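Local coordinates for chymotrypsin-like serine protease (Equine arteritis virus, PDB 1MBM), which probably cleaves peptide bonds of the viral replicase polyprotein as a chymotrypsin-like serine proteinase, nsp4, of equine arteritis virus, at residues Thr84-Trp89 / Lys159-Pro164; Gly98-Glu103 / Lys145-Asp150; Thr151-Ser156 / Asn175-Val180; Ser167-Ile172 / Ser186-Ile191. All coordinates share one frame; numbering follows the deposited sequence.

Interaction 1. Residues Thr84-Trp89 / Lys159-Pro164; sequences TGPASW and KHFTGP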
loop_
_atom_site.group_PDB
_atom_site.type_symbol
_atom_site.label_atom_id
_atom_site.label_comp_id
_atom_site.label_asym_id
_atom_site.label_seq_id
_atom_site.Cartn_x
_atom_site.Cartn_y
_atom_site.Cartn_z
ATOM N N THR A 84 -11.110 1.065 -7.973
ATOM C CA THR A 84 -10.199 1.517 -9.027
ATOM C C THR A 84 -10.015 3.039 -8.979
ATOM O O THR A 84 -10.940 3.798 -9.231
ATOM C CB THR A 84 -10.699 1.086 -10.422
ATOM O OG1 THR A 84 -10.784 -0.348 -10.488
ATOM C CG2 THR A 84 -9.653 1.442 -11.478
ATOM N N GLY A 85 -8.813 3.478 -8.637
ATOM C CA GLY A 85 -8.533 4.895 -8.522
ATOM C C GLY A 85 -7.226 5.113 -7.787
ATOM O O GLY A 85 -6.475 4.165 -7.546
ATOM N N PRO A 86 -6.942 6.363 -7.439
ATOM C CA PRO A 86 -5.737 6.690 -6.684
ATOM C C PRO A 86 -5.746 6.053 -5.289
ATOM O O PRO A 86 -6.795 5.816 -4.709
ATOM C CB PRO A 86 -5.811 8.217 -6.565
ATOM C CG PRO A 86 -7.284 8.518 -6.730
ATOM C CD PRO A 86 -7.716 7.569 -7.790
ATOM N N ALA A 87 -4.562 5.756 -4.777
ATOM C CA ALA A 87 -4.404 5.233 -3.432
ATOM C C ALA A 87 -3.078 5.750 -2.908
ATOM O O ALA A 87 -2.185 6.092 -3.687
ATOM C CB ALA A 87 -4.440 3.706 -3.414
ATOM N N SER A 88 -2.962 5.844 -1.593
ATOM C CA SER A 88 -1.737 6.323 -0.986
ATOM C C SER A 88 -0.998 5.159 -0.359
ATOM O O SER A 88 -1.575 4.406 0.428
ATOM C CB SER A 88 -2.037 7.381 0.090
ATOM O OG SER A 88 -2.570 8.582 -0.460
ATOM N N TRP A 89 0.264 5.006 -0.753
ATOM C CA TRP A 89 1.183 4.054 -0.157
ATOM C C TRP A 89 1.849 4.842 0.962
ATOM O O TRP A 89 2.591 5.781 0.697
ATOM C CB TRP A 89 2.255 3.625 -1.173
ATOM C CG TRP A 89 1.892 2.416 -2.006
ATOM C CD1 TRP A 89 2.483 1.183 -1.960
ATOM C CD2 TRP A 89 0.891 2.336 -3.026
ATOM N NE1 TRP A 89 1.893 0.335 -2.870
ATOM C CE2 TRP A 89 0.911 1.015 -3.537
ATOM C CE3 TRP A 89 -0.047 3.237 -3.545
ATOM C CZ2 TRP A 89 0.056 0.586 -4.550
ATOM C CZ3 TRP A 89 -0.906 2.804 -4.548
ATOM C CH2 TRP A 89 -0.849 1.489 -5.037
ATOM N N LYS A 159 -12.686 4.060 -17.803
ATOM C CA LYS A 159 -14.062 4.205 -17.325
ATOM C C LYS A 159 -14.133 4.758 -15.900
ATOM O O LYS A 159 -15.117 5.408 -15.526
ATOM C CB LYS A 159 -14.762 2.838 -17.317
ATOM C CG LYS A 159 -15.144 2.296 -18.677
ATOM C CD LYS A 159 -15.918 0.987 -18.530
ATOM C CE LYS A 159 -15.220 0.061 -17.533
ATOM N NZ LYS A 159 -15.911 -1.242 -17.374
ATOM N N HIS A 160 -13.093 4.497 -15.107
ATOM C CA HIS A 160 -13.086 4.886 -13.705
ATOM C C HIS A 160 -12.490 6.252 -13.398
ATOM O O HIS A 160 -12.352 6.617 -12.225
ATOM C CB HIS A 160 -12.333 3.819 -12.913
ATOM C CG HIS A 160 -12.896 2.447 -13.095
ATOM N ND1 HIS A 160 -14.024 2.022 -12.430
ATOM C CD2 HIS A 160 -12.500 1.412 -13.877
ATOM C CE1 HIS A 160 -14.293 0.777 -12.784
ATOM N NE2 HIS A 160 -13.386 0.385 -13.661
ATOM N N PHE A 161 -12.149 7.012 -14.433
ATOM C CA PHE A 161 -11.455 8.280 -14.214
ATOM C C PHE A 161 -12.080 9.476 -14.902
ATOM O O PHE A 161 -12.529 9.380 -16.043
ATOM C CB PHE A 161 -9.990 8.149 -14.635
ATOM C CG PHE A 161 -9.191 7.244 -13.747
ATOM C CD1 PHE A 161 -9.166 5.870 -13.970
ATOM C CD2 PHE A 161 -8.477 7.767 -12.676
ATOM C CE1 PHE A 161 -8.429 5.024 -13.139
ATOM C CE2 PHE A 161 -7.743 6.940 -11.843
ATOM C CZ PHE A 161 -7.716 5.567 -12.076
ATOM N N THR A 162 -12.082 10.608 -14.206
ATOM C CA THR A 162 -12.643 11.848 -14.732
ATOM C C THR A 162 -11.603 12.680 -15.474
ATOM O O THR A 162 -10.400 12.408 -15.393
ATOM C CB THR A 162 -13.235 12.710 -13.585
ATOM O OG1 THR A 162 -12.221 12.971 -12.610
ATOM C CG2 THR A 162 -14.296 11.943 -12.808
ATOM N N GLY A 163 -12.073 13.703 -16.189
ATOM C CA GLY A 163 -11.200 14.592 -16.946
ATOM C C GLY A 163 -11.211 14.343 -18.445
ATOM O O GLY A 163 -11.598 13.265 -18.908
ATOM N N PRO A 164 -10.768 15.341 -19.212
ATOM C CA PRO A 164 -10.755 15.257 -20.671
ATOM C C PRO A 164 -9.643 14.330 -21.160
ATOM O O PRO A 164 -8.753 13.973 -20.376
ATOM C CB PRO A 164 -10.489 16.705 -21.077
ATOM C CG PRO A 164 -9.548 17.168 -20.014
ATOM C CD PRO A 164 -10.191 16.617 -18.743
HETATM O O HOH W 1 -11.243 6.622 -9.767
#

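Interaction 2. Residues Gly98-Glu103 / Lys145-Asp150; sequences GLLSGE and KLLGAD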
loop_
_atom_site.group_PDB
_atom_site.type_symbol
_atom_site.label_atom_id
_atom_site.label_comp_id
_atom_site.label_asym_id
_atom_site.label_seq_id
_atom_site.Cartn_x
_atom_site.Cartn_y
_atom_site.Cartn_z
ATOM N N GLY A 98 -0.386 6.496 -5.928
ATOM C CA GLY A 98 -0.312 5.533 -7.010
ATOM C C GLY A 98 -1.668 5.094 -7.536
ATOM O O GLY A 98 -2.709 5.536 -7.041
ATOM N N LEU A 99 -1.651 4.244 -8.556
ATOM C CA LEU A 99 -2.875 3.692 -9.124
ATOM C C LEU A 99 -3.160 2.390 -8.426
ATOM O O LEU A 99 -2.263 1.571 -8.249
ATOM C CB LEU A 99 -2.713 3.406 -10.615
ATOM C CG LEU A 99 -3.744 2.434 -11.209
ATOM C CD1 LEU A 99 -5.117 3.105 -11.318
ATOM C CD2 LEU A 99 -3.293 1.892 -12.559
ATOM N N LEU A 100 -4.404 2.206 -8.010
ATOM C CA LEU A 100 -4.806 0.954 -7.408
ATOM C C LEU A 100 -6.023 0.405 -8.142
ATOM O O LEU A 100 -6.959 1.140 -8.419
ATOM C CB LEU A 100 -5.140 1.148 -5.921
ATOM C CG LEU A 100 -5.477 -0.173 -5.217
ATOM C CD1 LEU A 100 -4.512 -0.475 -4.093
ATOM C CD2 LEU A 100 -6.924 -0.239 -4.758
ATOM N N SER A 101 -5.965 -0.874 -8.500
ATOM C CA SER A 101 -7.097 -1.617 -9.063
ATOM C C SER A 101 -6.850 -3.084 -8.724
ATOM O O SER A 101 -5.765 -3.441 -8.275
ATOM C CB SER A 101 -7.210 -1.439 -10.576
ATOM O OG SER A 101 -6.135 -2.068 -11.256
ATOM N N GLY A 102 -7.839 -3.943 -8.929
ATOM C CA GLY A 102 -7.648 -5.350 -8.606
ATOM C C GLY A 102 -6.640 -6.001 -9.543
ATOM O O GLY A 102 -5.873 -6.870 -9.147
ATOM N N GLU A 103 -6.623 -5.542 -10.789
ATOM C CA GLU A 103 -5.770 -6.127 -11.807
ATOM C C GLU A 103 -4.356 -5.563 -11.851
ATOM O O GLU A 103 -3.403 -6.309 -12.066
ATOM C CB GLU A 103 -6.405 -5.944 -13.190
ATOM C CG GLU A 103 -7.700 -6.704 -13.411
ATOM C CD GLU A 103 -8.940 -5.946 -12.948
ATOM O OE1 GLU A 103 -8.820 -4.827 -12.395
ATOM O OE2 GLU A 103 -10.054 -6.474 -13.145
ATOM N N LYS A 145 -5.812 -11.704 -0.791
ATOM C CA LYS A 145 -5.894 -11.598 -2.238
ATOM C C LYS A 145 -4.748 -10.722 -2.736
ATOM O O LYS A 145 -4.493 -9.664 -2.168
ATOM C CB LYS A 145 -7.250 -10.995 -2.623
ATOM C CG LYS A 145 -7.467 -10.802 -4.111
ATOM C CD LYS A 145 -8.952 -10.661 -4.428
ATOM C CE LYS A 145 -9.222 -10.753 -5.923
ATOM N NZ LYS A 145 -8.423 -11.826 -6.592
ATOM N N LEU A 146 -4.031 -11.163 -3.765
ATOM C CA LEU A 146 -2.975 -10.335 -4.315
ATOM C C LEU A 146 -3.518 -9.431 -5.435
ATOM O O LEU A 146 -4.069 -9.918 -6.424
ATOM C CB LEU A 146 -1.801 -11.198 -4.819
ATOM C CG LEU A 146 -0.555 -10.419 -5.262
ATOM C CD1 LEU A 146 0.319 -9.984 -4.060
ATOM C CD2 LEU A 146 0.262 -11.226 -6.234
ATOM N N LEU A 147 -3.400 -8.115 -5.254
ATOM C CA LEU A 147 -3.817 -7.154 -6.267
ATOM C C LEU A 147 -2.595 -6.773 -7.077
ATOM O O LEU A 147 -1.501 -6.682 -6.522
ATOM C CB LEU A 147 -4.364 -5.870 -5.618
ATOM C CG LEU A 147 -5.446 -5.998 -4.536
ATOM C CD1 LEU A 147 -5.902 -4.608 -4.056
ATOM C CD2 LEU A 147 -6.623 -6.835 -5.023
ATOM N N GLY A 148 -2.784 -6.549 -8.376
ATOM C CA GLY A 148 -1.720 -6.099 -9.259
ATOM C C GLY A 148 -1.089 -7.136 -10.189
ATOM O O GLY A 148 -0.163 -6.812 -10.928
ATOM N N ALA A 149 -1.594 -8.368 -10.176
ATOM C CA ALA A 149 -0.974 -9.462 -10.939
ATOM C C ALA A 149 -1.651 -9.832 -12.256
ATOM O O ALA A 149 -1.202 -10.758 -12.943
ATOM C CB ALA A 149 -0.859 -10.694 -10.067
ATOM N N ASP A 150 -2.737 -9.139 -12.596
ATOM C CA ASP A 150 -3.496 -9.444 -13.810
ATOM C C ASP A 150 -3.286 -8.381 -14.885
ATOM O O ASP A 150 -2.324 -7.617 -14.828
ATOM C CB ASP A 150 -4.992 -9.544 -13.493
ATOM C CG ASP A 150 -5.276 -10.435 -12.301
ATOM O OD1 ASP A 150 -4.665 -11.525 -12.201
ATOM O OD2 ASP A 150 -6.089 -10.117 -11.409
HETATM O O HOH W 2 -4.133 -9.531 -9.166
#

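Interaction 3. Residues Thr151-Ser156 / Asn175-Val180; sequences TVTLSS and NIIADV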
loop_
_atom_site.group_PDB
_atom_site.type_symbol
_atom_site.label_atom_id
_atom_site.label_comp_id
_atom_site.label_asym_id
_atom_site.label_seq_id
_atom_site.Cartn_x
_atom_site.Cartn_y
_atom_site.Cartn_z
ATOM N N THR A 151 -4.183 -8.340 -15.869
ATOM C CA THR A 151 -4.100 -7.324 -16.918
ATOM C C THR A 151 -5.381 -6.542 -17.017
ATOM O O THR A 151 -6.424 -6.989 -16.556
ATOM C CB THR A 151 -3.792 -7.916 -18.319
ATOM O OG1 THR A 151 -4.919 -8.658 -18.802
ATOM C CG2 THR A 151 -2.668 -8.929 -18.273
ATOM N N VAL A 152 -5.297 -5.372 -17.642
ATOM C CA VAL A 152 -6.476 -4.558 -17.908
ATOM C C VAL A 152 -6.178 -3.668 -19.116
ATOM O O VAL A 152 -5.029 -3.275 -19.329
ATOM C CB VAL A 152 -6.873 -3.693 -16.683
ATOM C CG1 VAL A 152 -5.834 -2.580 -16.442
ATOM C CG2 VAL A 152 -8.278 -3.101 -16.864
ATOM N N THR A 153 -7.192 -3.376 -19.927
ATOM C CA THR A 153 -6.977 -2.482 -21.066
ATOM C C THR A 153 -7.024 -1.049 -20.571
ATOM O O THR A 153 -7.560 -0.766 -19.496
ATOM C CB THR A 153 -8.042 -2.671 -22.149
ATOM O OG1 THR A 153 -9.342 -2.516 -21.563
ATOM C CG2 THR A 153 -8.040 -4.102 -22.701
ATOM N N LEU A 154 -6.452 -0.138 -21.345
ATOM C CA LEU A 154 -6.498 1.266 -20.975
ATOM C C LEU A 154 -7.924 1.778 -21.039
ATOM O O LEU A 154 -8.325 2.590 -20.206
ATOM C CB LEU A 154 -5.594 2.118 -21.867
ATOM C CG LEU A 154 -4.124 2.306 -21.478
ATOM C CD1 LEU A 154 -3.398 3.130 -22.545
ATOM C CD2 LEU A 154 -3.999 2.977 -20.115
ATOM N N SER A 155 -8.690 1.304 -22.018
ATOM C CA SER A 155 -10.082 1.740 -22.146
ATOM C C SER A 155 -10.908 1.320 -20.928
ATOM O O SER A 155 -11.646 2.130 -20.372
ATOM C CB SER A 155 -10.711 1.220 -23.436
ATOM O OG SER A 155 -10.722 -0.189 -23.448
ATOM N N SER A 156 -10.759 0.068 -20.502
ATOM C CA SER A 156 -11.481 -0.429 -19.329
ATOM C C SER A 156 -11.102 0.357 -18.073
ATOM O O SER A 156 -11.972 0.742 -17.295
ATOM C CB SER A 156 -11.243 -1.932 -19.126
ATOM O OG SER A 156 -11.637 -2.344 -17.828
ATOM N N ASN A 175 1.303 -5.193 -18.687
ATOM C CA ASN A 175 0.021 -5.654 -18.157
ATOM C C ASN A 175 -1.113 -4.617 -18.260
ATOM O O ASN A 175 -2.257 -4.893 -17.907
ATOM C CB ASN A 175 0.171 -6.237 -16.742
ATOM C CG ASN A 175 0.776 -7.644 -16.752
ATOM O OD1 ASN A 175 1.030 -8.245 -15.694
ATOM N ND2 ASN A 175 1.006 -8.179 -17.953
ATOM N N ILE A 176 -0.780 -3.421 -18.741
ATOM C CA ILE A 176 -1.792 -2.433 -19.077
ATOM C C ILE A 176 -1.818 -2.434 -20.607
ATOM O O ILE A 176 -0.865 -2.009 -21.258
ATOM C CB ILE A 176 -1.462 -1.039 -18.512
ATOM C CG1 ILE A 176 -1.638 -1.028 -17.001
ATOM C CG2 ILE A 176 -2.436 -0.018 -19.055
ATOM C CD1 ILE A 176 -1.329 0.303 -16.349
ATOM N N ILE A 177 -2.888 -2.983 -21.168
ATOM C CA ILE A 177 -3.008 -3.147 -22.610
ATOM C C ILE A 177 -3.417 -1.839 -23.284
ATOM O O ILE A 177 -4.529 -1.358 -23.103
ATOM C CB ILE A 177 -4.004 -4.281 -22.909
ATOM C CG1 ILE A 177 -3.488 -5.577 -22.268
ATOM C CG2 ILE A 177 -4.203 -4.452 -24.411
ATOM C CD1 ILE A 177 -4.473 -6.731 -22.297
ATOM N N ALA A 178 -2.496 -1.258 -24.041
ATOM C CA ALA A 178 -2.735 0.037 -24.687
ATOM C C ALA A 178 -3.646 -0.076 -25.915
ATOM O O ALA A 178 -3.164 -0.273 -27.025
ATOM C CB ALA A 178 -1.404 0.686 -25.053
ATOM N N ASP A 179 -4.957 0.056 -25.711
ATOM C CA ASP A 179 -5.928 -0.123 -26.795
ATOM C C ASP A 179 -6.656 1.165 -27.211
ATOM O O ASP A 179 -7.637 1.122 -27.953
ATOM C CB ASP A 179 -6.955 -1.188 -26.411
ATOM C CG ASP A 179 -7.834 -0.758 -25.247
ATOM O OD1 ASP A 179 -7.412 0.118 -24.449
ATOM O OD2 ASP A 179 -8.969 -1.249 -25.055
ATOM N N VAL A 180 -6.193 2.294 -26.691
ATOM C CA VAL A 180 -6.713 3.611 -27.049
ATOM C C VAL A 180 -5.477 4.481 -27.134
ATOM O O VAL A 180 -4.424 4.093 -26.636
ATOM C CB VAL A 180 -7.668 4.197 -25.982
ATOM C CG1 VAL A 180 -9.043 3.569 -26.067
ATOM C CG2 VAL A 180 -7.099 4.040 -24.586
#

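Interaction 4. Residues Ser167-Ile172 / Ser186-Ile191; sequences SIPKDI and SLAMLI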
loop_
_atom_site.group_PDB
_atom_site.type_symbol
_atom_site.label_atom_id
_atom_site.label_comp_id
_atom_site.label_asym_id
_atom_site.label_seq_id
_atom_site.Cartn_x
_atom_site.Cartn_y
_atom_site.Cartn_z
ATOM N N SER A 167 -2.856 12.557 -23.602
ATOM C CA SER A 167 -1.844 11.628 -24.117
ATOM C C SER A 167 -1.401 10.627 -23.050
ATOM O O SER A 167 -1.274 10.971 -21.877
ATOM C CB SER A 167 -0.626 12.396 -24.637
ATOM O OG SER A 167 -0.974 13.194 -25.750
ATOM N N ILE A 168 -1.198 9.383 -23.466
ATOM C CA ILE A 168 -0.779 8.315 -22.567
ATOM C C ILE A 168 0.681 8.499 -22.185
ATOM O O ILE A 168 1.506 8.763 -23.049
ATOM C CB ILE A 168 -0.936 6.968 -23.288
ATOM C CG1 ILE A 168 -2.332 6.839 -23.881
ATOM C CG2 ILE A 168 -0.656 5.784 -22.369
ATOM C CD1 ILE A 168 -2.377 5.748 -24.911
ATOM N N PRO A 169 0.996 8.362 -20.897
ATOM C CA PRO A 169 2.380 8.454 -20.413
ATOM C C PRO A 169 3.287 7.453 -21.121
ATOM O O PRO A 169 2.812 6.406 -21.559
ATOM C CB PRO A 169 2.258 8.088 -18.934
ATOM C CG PRO A 169 0.846 8.403 -18.580
ATOM C CD PRO A 169 0.038 8.138 -19.800
ATOM N N LYS A 170 4.572 7.775 -21.215
ATOM C CA LYS A 170 5.525 6.960 -21.963
ATOM C C LYS A 170 5.711 5.543 -21.431
ATOM O O LYS A 170 5.403 4.576 -22.125
ATOM C CB LYS A 170 6.878 7.672 -22.094
ATOM C CG LYS A 170 6.929 8.713 -23.217
ATOM C CD LYS A 170 6.395 10.071 -22.772
ATOM C CE LYS A 170 5.874 10.885 -23.952
ATOM N NZ LYS A 170 6.889 11.050 -25.026
ATOM N N ASP A 171 6.203 5.410 -20.206
ATOM C CA ASP A 171 6.476 4.072 -19.690
ATOM C C ASP A 171 5.348 3.476 -18.839
ATOM O O ASP A 171 5.153 3.825 -17.672
ATOM C CB ASP A 171 7.851 3.985 -19.000
ATOM C CG ASP A 171 7.857 4.569 -17.601
ATOM O OD1 ASP A 171 7.720 5.804 -17.467
ATOM O OD2 ASP A 171 7.997 3.865 -16.576
ATOM N N ILE A 172 4.582 2.593 -19.466
ATOM C CA ILE A 172 3.547 1.850 -18.770
ATOM C C ILE A 172 3.848 0.364 -18.961
ATOM O O ILE A 172 4.354 -0.040 -20.005
ATOM C CB ILE A 172 2.133 2.232 -19.272
ATOM C CG1 ILE A 172 1.996 2.004 -20.778
ATOM C CG2 ILE A 172 1.813 3.685 -18.912
ATOM C CD1 ILE A 172 0.566 2.118 -21.272
ATOM N N SER A 186 -7.112 12.583 -15.281
ATOM C CA SER A 186 -6.777 12.099 -13.939
ATOM C C SER A 186 -6.019 10.771 -13.994
ATOM O O SER A 186 -5.126 10.556 -13.191
ATOM C CB SER A 186 -8.001 12.020 -13.013
ATOM O OG SER A 186 -8.914 11.033 -13.444
ATOM N N LEU A 187 -6.353 9.901 -14.947
ATOM C CA LEU A 187 -5.612 8.649 -15.117
ATOM C C LEU A 187 -4.171 8.932 -15.573
ATOM O O LEU A 187 -3.221 8.376 -15.005
ATOM C CB LEU A 187 -6.328 7.687 -16.086
ATOM C CG LEU A 187 -5.653 6.342 -16.413
ATOM C CD1 LEU A 187 -5.158 5.628 -15.154
ATOM C CD2 LEU A 187 -6.605 5.416 -17.210
ATOM N N ALA A 188 -4.014 9.811 -16.566
ATOM C CA ALA A 188 -2.686 10.178 -17.097
ATOM C C ALA A 188 -1.779 10.852 -16.067
ATOM O O ALA A 188 -0.590 10.536 -15.987
ATOM C CB ALA A 188 -2.820 11.081 -18.323
ATOM N N MET A 189 -2.347 11.791 -15.305
ATOM C CA MET A 189 -1.626 12.524 -14.264
ATOM C C MET A 189 -1.234 11.596 -13.121
ATOM O O MET A 189 -0.189 11.778 -12.484
ATOM C CB MET A 189 -2.476 13.674 -13.709
ATOM C CG MET A 189 -2.628 14.878 -14.634
ATOM S SD MET A 189 -1.203 15.971 -14.652
ATOM C CE MET A 189 -1.295 16.671 -12.999
ATOM N N LEU A 190 -2.085 10.609 -12.861
ATOM C CA LEU A 190 -1.813 9.622 -11.826
ATOM C C LEU A 190 -0.509 8.923 -12.176
ATOM O O LEU A 190 0.460 8.990 -11.417
ATOM C CB LEU A 190 -2.949 8.596 -11.728
ATOM C CG LEU A 190 -3.605 8.377 -10.360
ATOM C CD1 LEU A 190 -4.456 7.110 -10.339
ATOM C CD2 LEU A 190 -2.587 8.361 -9.237
ATOM N N ILE A 191 -0.485 8.277 -13.339
ATOM C CA ILE A 191 0.713 7.584 -13.819
ATOM C C ILE A 191 1.920 8.524 -13.977
ATOM O O ILE A 191 3.035 8.176 -13.579
ATOM C CB ILE A 191 0.414 6.820 -15.124
ATOM C CG1 ILE A 191 -0.673 5.775 -14.876
ATOM C CG2 ILE A 191 1.671 6.140 -15.645
ATOM C CD1 ILE A 191 -1.148 5.070 -16.125
#

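Interaction 1. Residues Thr84-Trp89 / Lys159-Pro164
Thr84 lies against the imidazole of His160, and Gly85 and Pro86 meet the ring of Phe161. The first contact is a CH-pi interaction. Thr84 CB sits over one face of the His160 ring, 3.9 Å from the centroid of that ring and 17° off its normal. The methyl lies beside it, past the rim: Thr84 CG2 is 3.7 Å from His160 CD2. With CG2 anti to the backbone N of Thr84 (chi1 of OG1 -60°), both carbons reach the imidazole together. The two side chains cross at about a right angle.

Apolar contacts come next. Phe161 CZ is 3.7 Å from Gly85 CA, and Phe161 CE2 is 4.1 Å from Pro86 CD. These carbons approach the phenyl ring obliquely. Phe161 also touches Leu187 and Leu190 of helix 185-192 and Leu99 of strand 94-100.

The polar link is a water. It donates to Thr84 O at 2.9 Å and to His160 O at 2.7 Å, so it bridges two carbonyls that could not bond to each other.

The contact joins the start of strand 85-91, in the second beta-sheet of a chymotrypsin-like proteinase, to the loop after helix 154-158. That loop probably belongs to the alpha/beta C-terminal extension of arterivirus nsp4.

Interaction 2. Residues Gly98-Glu103 / Lys145-Asp150
Glu103 and Asp150 meet through their methylene carbons, not their carboxylates. Glu103 CB and Asp150 CB are 3.9 Å apart, and Glu103 CG is equally near Asp150 CB. The two chains run obliquely to one another, and their carboxylate planes are turned 73° apart. Glu103 bends at chi2 (87°), and the carboxylate swings off from 145-150. Glu103 OE2 and Asp150 OD2 are 5.7 Å apart, not in contact.

Leu147 packs beside Gly102. Its CD2 is 4.0 Å from Gly102 CA. Its CD1 faces Leu100 CD1 more loosely. Leu147 and Leu100 both also touch Cys105, and both are buried beside strand 105-106 of the second sheet.

The backbones are tied by two hydrogen bonds. Gly148 N donates to Gly102 O at 3.2 Å, from above the carbonyl plane. Asp150 N donates to Glu103 O at 3.0 Å, in the carbonyl plane and on a lone pair. Water 2 accepts from Ala149 N at 3.0 Å and lies beside Gly102 O and Leu146 O. Gly148 has a positive phi (103°), which suits a glycine at the turn.

The chemistry is thus mainly backbone to backbone, with carbon contacts beside it. The two carboxylates, probably both charged, may repel each other mildly; they do not touch.

Interaction 3. Residues Thr151-Ser156 / Asn175-Val180
Leu154 packs on Ile176, Ala178 and Val180 at the end of a small two-stranded parallel sheet, strands 152-153 and 176-177. The sheet is probably part of the alpha/beta C-terminal extension. Val152 pairs with Ile176 and Thr153 with Ile177. Three backbone bonds hold it: Val152 N to Asn175 O, Ile177 N to Val152 O, and Leu154 N to Ile177 O at 2.9 Å.

The side chain of Leu154 can be followed outward. CB of Leu154 meets Val180 CG2 at 3.7 Å. CG of Leu154 lies 3.8 Å from Ile176 CG2. The branches then part. Leu154 CD2 presses on Ile176 CG2 at 3.5 Å, while Leu154 CD1 turns to Ala178 CA at 3.8 Å. Leu154 CD1 also reaches Ile168 of the loop after strand 165-167.

Here strand 152-153 passes straight into helix 154-158. Thr153 is the N-cap, and its OG1 accepts from Ser156 N. Asp179 adds a second grip from the other segment. Its chi1 of 66° turns the carboxylate to Ser155, where both oxygens bond through their syn lone pairs. Asp179 OD1 accepts from Ser155 N at 3.0 Å, and Asp179 OD2 accepts from Ser155 OG at 2.6 Å.

Interaction 4. Residues Ser167-Ile172 / Ser186-Ile191
The extended backbone of Ser167 to Pro169 passes along one side of helix 185-192, and the chain then turns so that Ile172 comes back near Ile191. This loop after strand 165-167 and the helix probably both lie in the C-terminal extension. Ala188 and Ile191, three residues apart on the helix, make up its side of the contact. Within the helix, Ile191 N bonds to Leu187 O at 3.2 Å and Leu190 N bonds to Ser186 O.

Pro169 is the central side chain of the loop. Its ring lies against the helix surface, and its CG is the atom that touches most. Pro169 CG is 3.7 Å from Ala188 O and 3.8 Å from Ile191 CG2. Pro169 CB also meets that methyl, at 3.9 Å. The ring and the Ile191 side chain cross at about a right angle.

In Ile191 the methyl CG2 is anti to the backbone N, with CG1 at chi1 -61°. This puts the short branch of Ile191 on the loop. The same methyl meets a second loop residue, as Ile172 CG2 lies 4.1 Å from Ile191 CG2. Here the two branched chains touch methyl to methyl.

Ala188 meets the start of the loop. Its CB lies 3.9 Å from Ser167 O and, more loosely, 4.4 Å from Pro169 CD. On another side of the helix, Leu187 touches Leu157 and Ser158 of helix 154-158, and Leu190 touches Leu99.

The joint is thus made of van der Waals contacts, carbon on carbon and carbon on carbonyl oxygen. Hydrophobic packing probably holds it.

In the fold
Interactions 1 and 2 share the second beta-sheet through neighbouring strands 85-91 and 94-100, joined by Gly85 O to Leu100 N. Their centres are about 13 Å apart, and interaction 2 is nested inside the loop closed by interaction 1. Interactions 3 and 4 lie in the later part of the chain, with centres about 12 Å apart, and their segments alternate. Interactions 2 and 3 meet where Glu103 packs on Thr151 and Val152. Segments 151-156 and 159-164 follow closely along the chain, which links interactions 3 and 1. Leu190 of interaction 4 reaches Gly98 of interaction 2. Interaction 1 probably joins the extension to the second sheet, while interactions 3 and 4 probably hold the extension together.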